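Local coordinates for protein beta-galactosidase (Bacteroides thetaiotaomicron, PDB 5MUJ) that probably hydrolyses glycosidic linkages of the plant pectin rhamnogalacturonan II, and is held here as a complex with that polymer's chain B oligosaccharide, at residues Y38-T43 with V337-G342; P63-Q68 with Y345-A350; Q140-R145 with A220-F225; A170-D175 with H180-L185; T302-A305 with N311-D314. All blocks are in the same frame, centred on the assembly; numbering follows the deposited sequence.

The chain folds as a five-bladed beta-propeller, and the contacts sample it from centre to rim. Contact 2 is the buried one: apolar side chains press together between two blades. Contact 1 lies at the surface, where a salt bridge ties the N-terminal helix to strand 331-340; it shares the closing blade with contact 2, since strands 331-340 and 343-351 are neighbours there. Contacts 4 and 5 are equivalent outer hairpins of two different blades, joined by backbone hydrogen bonds and placed on opposite sides of the chain's centre. Contact 3, partly buried, links successive blades through two aromatic rings, and its Arg145 reaches Ser171 and Glu183 of contact 4.

Contact 1 (Y38-T43 with V337-G342); sequences YEEVKT and VIKHDG
Lys339 NZ donates to Glu40 OE2 over 2.8 Å, a hydrogen-bonded salt bridge and the one direct touch between 38-43 and 337-342. The ammonium group comes to the syn side of the carboxylate oxygen, though 33° out of the carboxylate plane, and the two side chains meet at about a right angle. A water bridges the same two residues: it donates to Glu40 O at 2.9 Å and accepts from Lys339 NZ at 3.1 Å, and through it the lysine also holds the backbone of Glu40. Glu40 belongs to the last turn of helix 31-41, where the carbonyl groups point beyond the helix end and would tend to favour a nearby cation. The span is bridged by a fully extended lysine, its CG trans to the backbone N (chi1 -174°), while the glutamate bends at chi2 (65°).

The helix lies outside the blades of a five-bladed beta-propeller, and strand 331-340 is the innermost strand of the blade that closes the ring. Farther out, Trp133 NE1 also donates to Glu40 OE2, giving that oxygen a second bond, and the Trp133 side chain packs on Lys339. Tyr137 OH bonds to Lys339 N. On the buried side of the helix Val41, a compact apolar residue, rests on Met279 and Phe286.

Contact 2 (P63-Q68 with Y345-A350); sequences PTVFRQ and YHFYCA
Val65 lays a methyl group on the ring of Phe347. Its CG2 stands 3.8 Å from the centroid of the Phe347 ring and only 8° off the ring normal, a CH-pi contact centred on the face. The near-equal reach to several ring atoms confirms the centring: Val65 CG2 is 3.9 Å from Phe347 CE1 and 4.1 Å from Phe347 CZ. Two torsions make this possible. In Val65 the other methyl, CG1, is trans to the backbone N (chi1 175°), which leaves CG2 beside that nitrogen and directed at the ring. In Phe347 the ring swings to the N side, opposite its own carbonyl carbon (chi1 -63°), and turns a face to the valine.

Pro63 fills the neighbouring position. Its ring, puckered C-gamma endo, brings Pro63 CG to 4.0 Å from Phe347 CB, at the root of the aromatic side chain. Pro63, Val65 and Phe347 all point across the gap, whereas Thr64 and Tyr348 point away, the alternation expected of beta strands. Tyr348 instead carries its hydroxyl to Asp328 and Tyr327.

Segments 63-68 and 345-350 belong to different blades of the propeller and run nearly antiparallel, their axes 7.7 Å apart at closest. Met74 and Ile361 also pack on Phe347, and Ile338 on Val65. The side chain of Pro63 is about 10 Å from a bound rhamnose. The side chains that meet here are apolar, so this contact rests on shape and dispersion, and brings no buried polar side-chain atom that needs a partner.

Contact 3 (Q140-R145 with A220-F225); sequences QTYKGR and APFVMF
Phe222 drives the edge of its ring into the face of Tyr142, a T-shaped pair with ring centroids 4.8 Å apart and planes at 68°. The leading atom is Phe222 CZ, which sits over the centre of the tyrosine ring and comes within 3.7 Å of Tyr142 CD1. The tyrosine reaches it with CG trans to its backbone N (chi1 168°).

Apolar packing secures the opposite face of Tyr142, where Lys143 CG lies over the ring centre; the phenol is sandwiched between lysine methylene and phenylalanine edge. Phe222 in turn packs on Val210 and Met250.

Hydrogen bonds fix the tyrosine from its own side. Lys143 NZ donates to Tyr142 OH at 3.0 Å. A type I' beta turn from Tyr142 to Arg145 is closed by Arg145 N to Tyr142 O at 3.1 Å and by the reverse bond, Tyr142 N to Arg145 O, at 2.9 Å. Gly144 suits its corner because phi is positive there (74°).

The turn precedes strand 146-153, while Phe222 opens strand 222-231 of the next propeller blade. Joining blades through ring quadrupoles and carbon contact lets the tyrosine keep its hydroxyl for the lysine while its face serves the apolar neighbour.

Contact 4 (A170-D175 with H180-L185); sequences ASTKGD and HEWESL
Ser171 and Glu183 form an antiparallel hydrogen-bonded pair, Ser171 N to Glu183 O and Glu183 N to Ser171 O both measuring 2.8 Å, beside the non-hydrogen-bonded pair Ala170 and Ser184.

Thr172 uses both branches of its side chain. Thr172 OG1, trans to the backbone N (chi1 -169°), shares a hydrogen bond of 2.7 Å with His180 NE2, at the edge of the imidazole near its plane. Thr172 OG1 also accepts from Gly174 N at 2.9 Å, closing an ST turn where the strand ends, and a water links it to Glu181 O. The methyl Thr172 CG2 lies over Trp182, 3.5 Å from the centroid of its six-membered ring and 10° off the normal. Threonine thus supplies a polar and an apolar arm to two different rings. His180 is steadied further by Thr178 OG1 at ND1. Gly174 suits its place, since a side chain there would run into the imidazole.

Arg145 bonds to Ser171 OG and forms a salt bridge with Glu183 OE1, pinning the face that these two residues share. The hairpin is the outer edge of a propeller blade: 183-184 is the last strand, 166-172 separates it from strand 146-153, and Trp182 reaches His146 and Met148 of strand 146-153.

Contact 5 (T302-A305 with N311-D314); sequences TFAA and NWTD
Trp312 brings the rim of its indole to the backbone of 302-305. Trp312 CE3 leads, 3.5 Å from Ala305 C, and also lies 4.0 Å from Ala304 CB; Ala304 C sits at the edge of the ring near its plane. Swinging the indole to the N side of Trp312, opposite the carbonyl carbon (chi1 -72°), directs this benzene edge at Ala304, while NE1 bonds to Leu309 O. Alanine suits both positions, being small enough for a bulky ring to come close to the main chain.

Beneath these side chains runs the outer hairpin of a propeller blade, strand 299-306 with the short edge strand 313-314. Ala305 and Thr313 are an antiparallel hydrogen-bonded pair: Thr313 N to Ala305 O and Ala305 N to Thr313 O are both 2.8 Å.

Thr313 and Asp314 put their side chains on the two faces of this sheet. Thr313 OG1, rotated toward the backbone N (chi1 -61°), shares a hydrogen bond of 2.8 Å with a water, and that water donates to Asn311 O at 2.7 Å; the hydroxyl also bonds to Val29 N, near the start of the modelled chain. Asp314, on the face of Ala304, gives OD1 to Tyr287 OH and OD2 to His264 NE2.

Contact 1 (Y38-T43 with V337-G342)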
# COMPACT_ATOMS: atom_id res chain seq x y z
N TYR A 38 -13.54 -8.65 12.16
CA TYR A 38 -13.23 -7.42 12.91
C TYR A 38 -12.52 -7.72 14.26
O TYR A 38 -11.50 -7.12 14.57
CB TYR A 38 -14.49 -6.54 13.12
CG TYR A 38 -14.26 -5.35 14.05
CD1 TYR A 38 -13.72 -4.17 13.59
CD2 TYR A 38 -14.61 -5.43 15.39
CE1 TYR A 38 -13.51 -3.09 14.44
CE2 TYR A 38 -14.41 -4.37 16.24
CZ TYR A 38 -13.86 -3.21 15.79
OH TYR A 38 -13.65 -2.15 16.61
N GLU A 39 -13.07 -8.64 15.03
CA GLU A 39 -12.51 -8.96 16.34
C GLU A 39 -11.12 -9.55 16.16
O GLU A 39 -10.23 -9.26 16.94
CB GLU A 39 -13.43 -9.94 17.05
CG GLU A 39 -14.77 -9.37 17.48
CD GLU A 39 -14.74 -8.07 18.27
OE1 GLU A 39 -13.78 -7.80 19.04
OE2 GLU A 39 -15.73 -7.31 18.19
N GLU A 40 -10.92 -10.35 15.12
CA GLU A 40 -9.60 -10.94 14.81
C GLU A 40 -8.53 -9.92 14.41
O GLU A 40 -7.36 -10.09 14.74
CB GLU A 40 -9.77 -12.02 13.72
CG GLU A 40 -8.52 -12.77 13.29
CD GLU A 40 -7.89 -13.64 14.37
OE1 GLU A 40 -8.57 -13.97 15.37
OE2 GLU A 40 -6.71 -14.02 14.17
N VAL A 41 -8.92 -8.88 13.65
CA VAL A 41 -7.91 -7.95 13.07
C VAL A 41 -7.75 -6.61 13.80
O VAL A 41 -6.84 -5.85 13.48
CB VAL A 41 -8.17 -7.69 11.57
CG1 VAL A 41 -8.29 -9.01 10.84
CG2 VAL A 41 -9.39 -6.82 11.38
N LYS A 42 -8.59 -6.33 14.79
CA LYS A 42 -8.59 -5.00 15.38
C LYS A 42 -7.31 -4.73 16.17
O LYS A 42 -6.73 -5.66 16.76
CB LYS A 42 -9.83 -4.73 16.24
CG LYS A 42 -9.94 -5.65 17.46
CD LYS A 42 -11.24 -5.42 18.23
CE LYS A 42 -11.17 -6.04 19.63
NZ LYS A 42 -12.39 -5.75 20.42
N THR A 43 -6.95 -3.46 16.21
CA THR A 43 -5.79 -2.93 16.89
C THR A 43 -6.11 -1.62 17.59
O THR A 43 -5.88 -0.54 17.05
CB THR A 43 -4.65 -2.73 15.90
OG1 THR A 43 -5.09 -1.85 14.83
CG2 THR A 43 -4.17 -4.06 15.40
N VAL A 337 -0.57 -5.22 7.64
CA VAL A 337 -0.98 -5.87 8.88
C VAL A 337 -0.22 -7.20 9.07
O VAL A 337 -0.18 -8.07 8.18
CB VAL A 337 -2.51 -6.09 8.92
CG1 VAL A 337 -2.98 -6.55 10.29
CG2 VAL A 337 -3.25 -4.81 8.57
N ILE A 338 0.38 -7.37 10.23
CA ILE A 338 1.09 -8.59 10.54
C ILE A 338 0.41 -9.15 11.77
O ILE A 338 0.26 -8.42 12.75
CB ILE A 338 2.57 -8.31 10.89
CG1 ILE A 338 3.33 -7.66 9.73
CG2 ILE A 338 3.26 -9.59 11.31
CD1 ILE A 338 3.51 -8.53 8.49
N LYS A 339 -0.01 -10.41 11.72
CA LYS A 339 -0.28 -11.15 12.96
C LYS A 339 0.88 -12.11 13.28
O LYS A 339 1.15 -13.04 12.54
CB LYS A 339 -1.61 -11.91 12.93
CG LYS A 339 -1.91 -12.53 14.29
CD LYS A 339 -3.29 -13.11 14.47
CE LYS A 339 -3.44 -13.61 15.90
NZ LYS A 339 -4.76 -14.20 16.13
N HIS A 340 1.50 -11.91 14.44
CA HIS A 340 2.64 -12.73 14.85
C HIS A 340 2.59 -12.95 16.35
O HIS A 340 2.35 -12.00 17.09
CB HIS A 340 3.93 -12.05 14.44
CG HIS A 340 5.17 -12.84 14.79
ND1 HIS A 340 5.55 -13.96 14.08
CD2 HIS A 340 6.09 -12.67 15.76
CE1 HIS A 340 6.67 -14.44 14.60
NE2 HIS A 340 7.00 -13.69 15.64
N ASP A 341 2.81 -14.20 16.77
CA ASP A 341 2.86 -14.59 18.17
C ASP A 341 1.70 -13.99 18.95
O ASP A 341 1.90 -13.37 19.98
CB ASP A 341 4.22 -14.19 18.77
CG ASP A 341 4.45 -14.76 20.15
OD1 ASP A 341 4.21 -15.98 20.36
OD2 ASP A 341 4.87 -13.97 21.02
N GLY A 342 0.50 -14.16 18.43
CA GLY A 342 -0.71 -13.76 19.14
C GLY A 342 -1.00 -12.26 19.24
O GLY A 342 -1.88 -11.86 20.00
O HOH W 1 -6.14 -11.56 16.93

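Contact 2 (P63-Q68 with Y345-A350)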
# COMPACT_ATOMS: atom_id res chain seq x y z
N PRO A 63 4.25 1.48 3.90
CA PRO A 63 4.90 0.31 4.39
C PRO A 63 4.51 -1.02 3.76
O PRO A 63 3.31 -1.29 3.52
CB PRO A 63 4.48 0.29 5.88
CG PRO A 63 3.11 0.90 5.86
CD PRO A 63 3.26 2.01 4.87
N THR A 64 5.52 -1.84 3.52
CA THR A 64 5.31 -3.25 3.23
C THR A 64 6.23 -4.01 4.18
O THR A 64 7.45 -3.80 4.17
CB THR A 64 5.65 -3.60 1.78
OG1 THR A 64 5.02 -2.69 0.89
CG2 THR A 64 5.19 -5.01 1.41
N VAL A 65 5.64 -4.88 4.99
CA VAL A 65 6.43 -5.61 6.03
C VAL A 65 6.50 -7.08 5.69
O VAL A 65 5.50 -7.72 5.36
CB VAL A 65 5.89 -5.43 7.47
CG1 VAL A 65 6.67 -6.31 8.48
CG2 VAL A 65 5.94 -3.98 7.90
N PHE A 66 7.71 -7.62 5.81
CA PHE A 66 7.93 -9.02 5.57
C PHE A 66 9.09 -9.58 6.42
O PHE A 66 9.77 -8.83 7.09
CB PHE A 66 8.16 -9.26 4.07
CG PHE A 66 9.24 -8.41 3.47
CD1 PHE A 66 8.96 -7.09 3.13
CD2 PHE A 66 10.50 -8.93 3.17
CE1 PHE A 66 9.93 -6.29 2.58
CE2 PHE A 66 11.46 -8.13 2.59
CZ PHE A 66 11.16 -6.81 2.28
N ARG A 67 9.26 -10.88 6.37
CA ARG A 67 10.22 -11.59 7.25
C ARG A 67 11.17 -12.43 6.40
O ARG A 67 10.75 -13.08 5.47
CB ARG A 67 9.40 -12.43 8.24
CG ARG A 67 10.00 -13.68 8.85
CD ARG A 67 10.82 -13.40 10.10
NE ARG A 67 10.30 -14.12 11.28
CZ ARG A 67 10.26 -15.44 11.45
NH1 ARG A 67 10.71 -16.28 10.52
NH2 ARG A 67 9.74 -15.94 12.57
N GLN A 68 12.46 -12.40 6.73
CA GLN A 68 13.44 -13.35 6.17
C GLN A 68 14.34 -13.79 7.31
O GLN A 68 14.95 -12.94 7.94
CB GLN A 68 14.31 -12.73 5.08
CG GLN A 68 15.33 -13.70 4.52
CD GLN A 68 15.98 -13.19 3.25
OE1 GLN A 68 17.04 -12.60 3.29
NE2 GLN A 68 15.32 -13.41 2.13
N TYR A 345 -0.31 -6.37 14.43
CA TYR A 345 0.40 -5.12 14.24
C TYR A 345 -0.14 -4.51 12.95
O TYR A 345 0.02 -5.11 11.88
CB TYR A 345 1.92 -5.32 14.10
CG TYR A 345 2.61 -6.03 15.26
CD1 TYR A 345 2.50 -7.42 15.43
CD2 TYR A 345 3.41 -5.33 16.15
CE1 TYR A 345 3.12 -8.06 16.50
CE2 TYR A 345 4.04 -5.97 17.20
CZ TYR A 345 3.91 -7.32 17.35
OH TYR A 345 4.53 -7.97 18.40
N HIS A 346 -0.74 -3.33 13.06
CA HIS A 346 -1.28 -2.63 11.92
C HIS A 346 -0.39 -1.41 11.66
O HIS A 346 -0.44 -0.44 12.41
CB HIS A 346 -2.72 -2.23 12.19
CG HIS A 346 -3.47 -1.78 10.96
ND1 HIS A 346 -4.81 -2.06 10.78
CD2 HIS A 346 -3.11 -1.00 9.89
CE1 HIS A 346 -5.24 -1.53 9.64
NE2 HIS A 346 -4.24 -0.88 9.08
N PHE A 347 0.41 -1.49 10.57
CA PHE A 347 1.26 -0.40 10.15
C PHE A 347 0.47 0.56 9.26
O PHE A 347 -0.28 0.11 8.36
CB PHE A 347 2.48 -0.93 9.38
CG PHE A 347 3.37 -1.80 10.23
CD1 PHE A 347 3.07 -3.14 10.44
CD2 PHE A 347 4.52 -1.28 10.83
CE1 PHE A 347 3.89 -3.96 11.25
CE2 PHE A 347 5.33 -2.09 11.64
CZ PHE A 347 5.01 -3.42 11.84
N TYR A 348 0.61 1.85 9.48
CA TYR A 348 -0.18 2.83 8.71
C TYR A 348 0.56 4.13 8.57
O TYR A 348 1.58 4.31 9.23
CB TYR A 348 -1.55 3.06 9.36
CG TYR A 348 -1.57 3.78 10.71
CD1 TYR A 348 -1.40 3.07 11.93
CD2 TYR A 348 -1.69 5.14 10.79
CE1 TYR A 348 -1.48 3.74 13.13
CE2 TYR A 348 -1.74 5.82 12.00
CZ TYR A 348 -1.60 5.10 13.19
OH TYR A 348 -1.67 5.75 14.43
N CYS A 349 0.12 4.99 7.67
CA CYS A 349 0.75 6.29 7.44
C CYS A 349 0.01 7.34 8.25
O CYS A 349 -1.22 7.49 8.13
CB CYS A 349 0.74 6.67 5.95
SG CYS A 349 1.33 8.34 5.61
N ALA A 350 0.76 8.04 9.12
CA ALA A 350 0.24 9.04 10.01
C ALA A 350 0.61 10.40 9.45
O ALA A 350 1.79 10.62 9.14
CB ALA A 350 0.88 8.85 11.39

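Contact 3 (Q140-R145 with A220-F225)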
# COMPACT_ATOMS: atom_id res chain seq x y z
N GLN A 140 7.76 -14.60 -1.65
CA GLN A 140 8.00 -15.83 -2.38
C GLN A 140 8.82 -15.51 -3.62
O GLN A 140 8.79 -14.38 -4.12
CB GLN A 140 6.67 -16.47 -2.74
CG GLN A 140 5.91 -16.90 -1.50
CD GLN A 140 4.51 -17.35 -1.80
OE1 GLN A 140 4.19 -18.52 -1.64
NE2 GLN A 140 3.66 -16.41 -2.21
N THR A 141 9.57 -16.49 -4.08
CA THR A 141 10.35 -16.35 -5.30
C THR A 141 9.63 -16.97 -6.50
O THR A 141 8.79 -17.89 -6.38
CB THR A 141 11.74 -17.00 -5.19
OG1 THR A 141 11.60 -18.41 -5.05
CG2 THR A 141 12.53 -16.45 -4.03
N TYR A 142 10.00 -16.46 -7.67
CA TYR A 142 9.54 -16.97 -8.95
C TYR A 142 10.71 -16.80 -9.92
O TYR A 142 11.28 -15.71 -10.01
CB TYR A 142 8.29 -16.20 -9.40
CG TYR A 142 7.87 -16.44 -10.85
CD1 TYR A 142 7.38 -17.68 -11.26
CD2 TYR A 142 7.97 -15.44 -11.79
CE1 TYR A 142 6.97 -17.90 -12.58
CE2 TYR A 142 7.59 -15.64 -13.11
CZ TYR A 142 7.09 -16.87 -13.50
OH TYR A 142 6.69 -17.06 -14.84
N LYS A 143 11.08 -17.90 -10.58
CA LYS A 143 12.21 -17.94 -11.51
C LYS A 143 13.49 -17.49 -10.83
O LYS A 143 14.34 -16.81 -11.43
CB LYS A 143 11.90 -17.14 -12.78
CG LYS A 143 10.75 -17.76 -13.57
CD LYS A 143 11.03 -17.86 -15.06
CE LYS A 143 10.49 -16.66 -15.84
NZ LYS A 143 9.18 -16.99 -16.48
N GLY A 144 13.62 -17.87 -9.56
CA GLY A 144 14.80 -17.60 -8.76
C GLY A 144 14.96 -16.18 -8.29
O GLY A 144 16.02 -15.83 -7.78
N ARG A 145 13.92 -15.35 -8.47
CA ARG A 145 13.99 -13.95 -8.12
C ARG A 145 12.87 -13.57 -7.15
O ARG A 145 11.83 -14.22 -7.13
CB ARG A 145 13.83 -13.07 -9.35
CG ARG A 145 14.80 -13.38 -10.47
CD ARG A 145 14.71 -12.35 -11.60
NE ARG A 145 16.02 -12.14 -12.20
CZ ARG A 145 16.79 -11.05 -12.11
NH1 ARG A 145 17.96 -11.07 -12.72
NH2 ARG A 145 16.40 -9.94 -11.48
N ALA A 220 -5.40 -17.12 -13.85
CA ALA A 220 -4.00 -16.75 -13.98
C ALA A 220 -3.32 -16.92 -12.62
O ALA A 220 -3.96 -16.70 -11.57
CB ALA A 220 -3.88 -15.32 -14.40
N PRO A 221 -2.02 -17.29 -12.62
CA PRO A 221 -1.31 -17.42 -11.35
C PRO A 221 -0.97 -16.08 -10.69
O PRO A 221 -0.76 -16.07 -9.46
CB PRO A 221 -0.03 -18.16 -11.75
CG PRO A 221 0.22 -17.74 -13.14
CD PRO A 221 -1.16 -17.69 -13.75
N PHE A 222 -0.89 -14.99 -11.46
CA PHE A 222 -0.48 -13.69 -10.89
C PHE A 222 -1.63 -12.70 -10.95
O PHE A 222 -2.15 -12.40 -12.03
CB PHE A 222 0.81 -13.16 -11.55
CG PHE A 222 1.98 -14.10 -11.39
CD1 PHE A 222 2.49 -14.40 -10.12
CD2 PHE A 222 2.56 -14.69 -12.50
CE1 PHE A 222 3.55 -15.29 -9.98
CE2 PHE A 222 3.62 -15.55 -12.36
CZ PHE A 222 4.12 -15.86 -11.11
N VAL A 223 -2.02 -12.23 -9.78
CA VAL A 223 -3.16 -11.34 -9.63
C VAL A 223 -2.76 -10.03 -9.02
O VAL A 223 -2.32 -10.03 -7.90
CB VAL A 223 -4.26 -12.00 -8.74
CG1 VAL A 223 -5.44 -11.05 -8.53
CG2 VAL A 223 -4.72 -13.34 -9.31
N MSE A 224 -2.92 -8.95 -9.73
CA MSE A 224 -2.58 -7.64 -9.27
C MSE A 224 -3.77 -6.87 -8.80
O MSE A 224 -4.74 -6.81 -9.50
CB MSE A 224 -1.87 -6.89 -10.39
CG MSE A 224 -1.58 -5.52 -9.89
SE MSE A 224 -0.95 -4.31 -11.34
CE MSE A 224 0.63 -5.26 -12.03
N PHE A 225 -3.72 -6.32 -7.59
CA PHE A 225 -4.71 -5.48 -7.04
C PHE A 225 -4.07 -4.08 -7.06
O PHE A 225 -3.01 -3.85 -6.63
CB PHE A 225 -5.21 -5.84 -5.59
CG PHE A 225 -6.29 -6.86 -5.55
CD1 PHE A 225 -6.01 -8.16 -5.80
CD2 PHE A 225 -7.63 -6.52 -5.34
CE1 PHE A 225 -6.98 -9.09 -5.79
CE2 PHE A 225 -8.62 -7.49 -5.36
CZ PHE A 225 -8.28 -8.79 -5.54

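Contact 4 (A170-D175 with H180-L185)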
# COMPACT_ATOMS: atom_id res chain seq x y z
N ALA A 170 9.85 -4.51 -10.94
CA ALA A 170 11.24 -4.70 -10.52
C ALA A 170 11.44 -6.07 -9.98
O ALA A 170 10.49 -6.74 -9.58
CB ALA A 170 11.65 -3.66 -9.51
N SER A 171 12.71 -6.46 -9.91
CA SER A 171 13.06 -7.75 -9.38
C SER A 171 14.51 -7.77 -8.93
O SER A 171 15.28 -6.90 -9.27
CB SER A 171 12.83 -8.84 -10.42
OG SER A 171 13.76 -8.77 -11.48
N THR A 172 14.84 -8.78 -8.13
CA THR A 172 16.24 -8.95 -7.70
C THR A 172 16.57 -10.42 -7.45
O THR A 172 15.71 -11.19 -7.03
CB THR A 172 16.57 -8.13 -6.43
OG1 THR A 172 17.99 -8.13 -6.19
CG2 THR A 172 15.81 -8.67 -5.20
N LYS A 173 17.82 -10.79 -7.76
CA LYS A 173 18.39 -12.06 -7.36
C LYS A 173 19.19 -11.90 -6.05
O LYS A 173 19.77 -12.87 -5.53
CB LYS A 173 19.26 -12.65 -8.47
CG LYS A 173 18.44 -13.33 -9.55
CD LYS A 173 19.29 -14.17 -10.50
CE LYS A 173 18.43 -14.95 -11.48
NZ LYS A 173 17.69 -16.09 -10.85
N GLY A 174 19.24 -10.67 -5.54
CA GLY A 174 20.00 -10.38 -4.31
C GLY A 174 19.32 -10.76 -3.02
O GLY A 174 18.18 -11.25 -3.01
N ASP A 175 20.02 -10.48 -1.93
CA ASP A 175 19.49 -10.67 -0.61
C ASP A 175 18.54 -9.51 -0.26
O ASP A 175 18.98 -8.37 -0.09
CB ASP A 175 20.67 -10.79 0.36
CG ASP A 175 20.25 -11.02 1.78
OD1 ASP A 175 19.07 -10.85 2.17
OD2 ASP A 175 21.16 -11.38 2.54
N HIS A 180 20.23 -2.73 -1.45
CA HIS A 180 20.82 -2.76 -2.77
C HIS A 180 19.71 -2.44 -3.76
O HIS A 180 18.52 -2.58 -3.46
CB HIS A 180 21.43 -4.12 -3.06
CG HIS A 180 20.42 -5.19 -3.35
ND1 HIS A 180 19.67 -5.79 -2.36
CD2 HIS A 180 20.01 -5.75 -4.51
CE1 HIS A 180 18.86 -6.68 -2.90
NE2 HIS A 180 19.04 -6.67 -4.21
N GLU A 181 20.13 -2.03 -4.95
CA GLU A 181 19.18 -1.62 -6.02
C GLU A 181 18.56 -2.84 -6.72
O GLU A 181 19.25 -3.69 -7.25
CB GLU A 181 19.85 -0.70 -7.05
CG GLU A 181 18.86 0.04 -7.97
CD GLU A 181 18.23 1.28 -7.36
OE1 GLU A 181 18.55 1.69 -6.22
OE2 GLU A 181 17.41 1.92 -8.03
N TRP A 182 17.24 -2.89 -6.73
CA TRP A 182 16.53 -3.91 -7.47
C TRP A 182 16.52 -3.46 -8.96
O TRP A 182 16.68 -2.31 -9.25
CB TRP A 182 15.10 -4.05 -6.92
CG TRP A 182 14.98 -4.62 -5.52
CD1 TRP A 182 15.75 -4.34 -4.44
CD2 TRP A 182 14.02 -5.58 -5.11
NE1 TRP A 182 15.29 -5.04 -3.37
CE2 TRP A 182 14.24 -5.82 -3.74
CE3 TRP A 182 12.96 -6.24 -5.76
CZ2 TRP A 182 13.46 -6.72 -3.01
CZ3 TRP A 182 12.18 -7.12 -5.04
CH2 TRP A 182 12.44 -7.37 -3.68
N GLU A 183 16.46 -4.43 -9.86
CA GLU A 183 16.47 -4.19 -11.30
C GLU A 183 15.08 -3.91 -11.79
O GLU A 183 14.11 -4.48 -11.32
CB GLU A 183 17.00 -5.43 -12.02
CG GLU A 183 18.44 -5.74 -11.64
CD GLU A 183 19.04 -6.95 -12.31
OE1 GLU A 183 18.30 -7.73 -12.97
OE2 GLU A 183 20.27 -7.13 -12.15
N SER A 184 14.99 -3.04 -12.76
CA SER A 184 13.67 -2.68 -13.30
C SER A 184 13.61 -2.62 -14.81
O SER A 184 14.63 -2.50 -15.50
CB SER A 184 13.19 -1.42 -12.65
OG SER A 184 14.02 -0.36 -12.91
N LEU A 185 12.39 -2.79 -15.29
CA LEU A 185 12.10 -2.74 -16.76
C LEU A 185 12.15 -1.33 -17.31
O LEU A 185 11.85 -0.35 -16.62
CB LEU A 185 10.77 -3.39 -17.06
CG LEU A 185 10.65 -4.89 -16.80
CD1 LEU A 185 9.34 -5.40 -17.34
CD2 LEU A 185 11.83 -5.71 -17.35
O HOH W 2 13.18 -6.81 -13.29
O HOH W 3 18.98 -6.32 -8.28

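Contact 5 (T302-A305 with N311-D314)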
# COMPACT_ATOMS: atom_id res chain seq x y z
N THR A 302 -10.19 0.66 7.01
CA THR A 302 -11.13 -0.38 7.36
C THR A 302 -10.88 -1.64 6.51
O THR A 302 -9.77 -1.79 5.94
CB THR A 302 -12.59 0.13 7.38
OG1 THR A 302 -13.46 -0.89 7.87
CG2 THR A 302 -13.05 0.60 6.02
N PHE A 303 -11.86 -2.53 6.39
CA PHE A 303 -11.63 -3.71 5.59
C PHE A 303 -12.90 -4.15 4.90
O PHE A 303 -13.99 -3.74 5.29
CB PHE A 303 -11.11 -4.86 6.44
CG PHE A 303 -12.14 -5.43 7.37
CD1 PHE A 303 -12.40 -4.82 8.60
CD2 PHE A 303 -12.88 -6.54 7.00
CE1 PHE A 303 -13.37 -5.35 9.47
CE2 PHE A 303 -13.85 -7.06 7.87
CZ PHE A 303 -14.10 -6.46 9.10
N ALA A 304 -12.68 -5.00 3.90
CA ALA A 304 -13.71 -5.74 3.23
C ALA A 304 -13.35 -7.21 3.17
O ALA A 304 -12.20 -7.59 3.43
CB ALA A 304 -13.91 -5.16 1.81
N ALA A 305 -14.30 -8.07 2.82
CA ALA A 305 -13.99 -9.49 2.67
C ALA A 305 -14.72 -10.11 1.46
O ALA A 305 -15.72 -9.55 1.00
CB ALA A 305 -14.27 -10.27 3.97
N ASN A 311 -16.22 -9.90 -5.69
CA ASN A 311 -17.35 -9.32 -4.98
C ASN A 311 -16.97 -9.14 -3.52
O ASN A 311 -16.73 -10.11 -2.82
CB ASN A 311 -18.55 -10.24 -5.09
CG ASN A 311 -18.96 -10.47 -6.52
OD1 ASN A 311 -18.82 -11.55 -7.04
ND2 ASN A 311 -19.41 -9.41 -7.16
N TRP A 312 -16.92 -7.88 -3.09
CA TRP A 312 -16.36 -7.52 -1.78
C TRP A 312 -17.47 -7.03 -0.88
O TRP A 312 -18.24 -6.19 -1.29
CB TRP A 312 -15.29 -6.46 -1.99
CG TRP A 312 -14.07 -7.08 -2.62
CD1 TRP A 312 -13.75 -7.11 -3.94
CD2 TRP A 312 -13.01 -7.81 -1.93
NE1 TRP A 312 -12.59 -7.84 -4.14
CE2 TRP A 312 -12.09 -8.23 -2.92
CE3 TRP A 312 -12.75 -8.12 -0.59
CZ2 TRP A 312 -10.95 -8.98 -2.61
CZ3 TRP A 312 -11.59 -8.86 -0.26
CH2 TRP A 312 -10.70 -9.29 -1.27
N THR A 313 -17.52 -7.56 0.35
CA THR A 313 -18.49 -7.10 1.34
C THR A 313 -17.73 -6.16 2.27
O THR A 313 -16.69 -6.55 2.82
CB THR A 313 -19.04 -8.28 2.16
OG1 THR A 313 -19.72 -9.22 1.30
CG2 THR A 313 -20.01 -7.79 3.24
N ASP A 314 -18.23 -4.95 2.44
CA ASP A 314 -17.58 -3.90 3.22
C ASP A 314 -17.92 -4.09 4.70
O ASP A 314 -19.04 -4.40 5.04
CB ASP A 314 -18.08 -2.54 2.71
CG ASP A 314 -17.07 -1.42 2.80
OD1 ASP A 314 -15.94 -1.60 3.29
OD2 ASP A 314 -17.45 -0.30 2.35
O HOH W 4 -18.48 -10.57 -0.84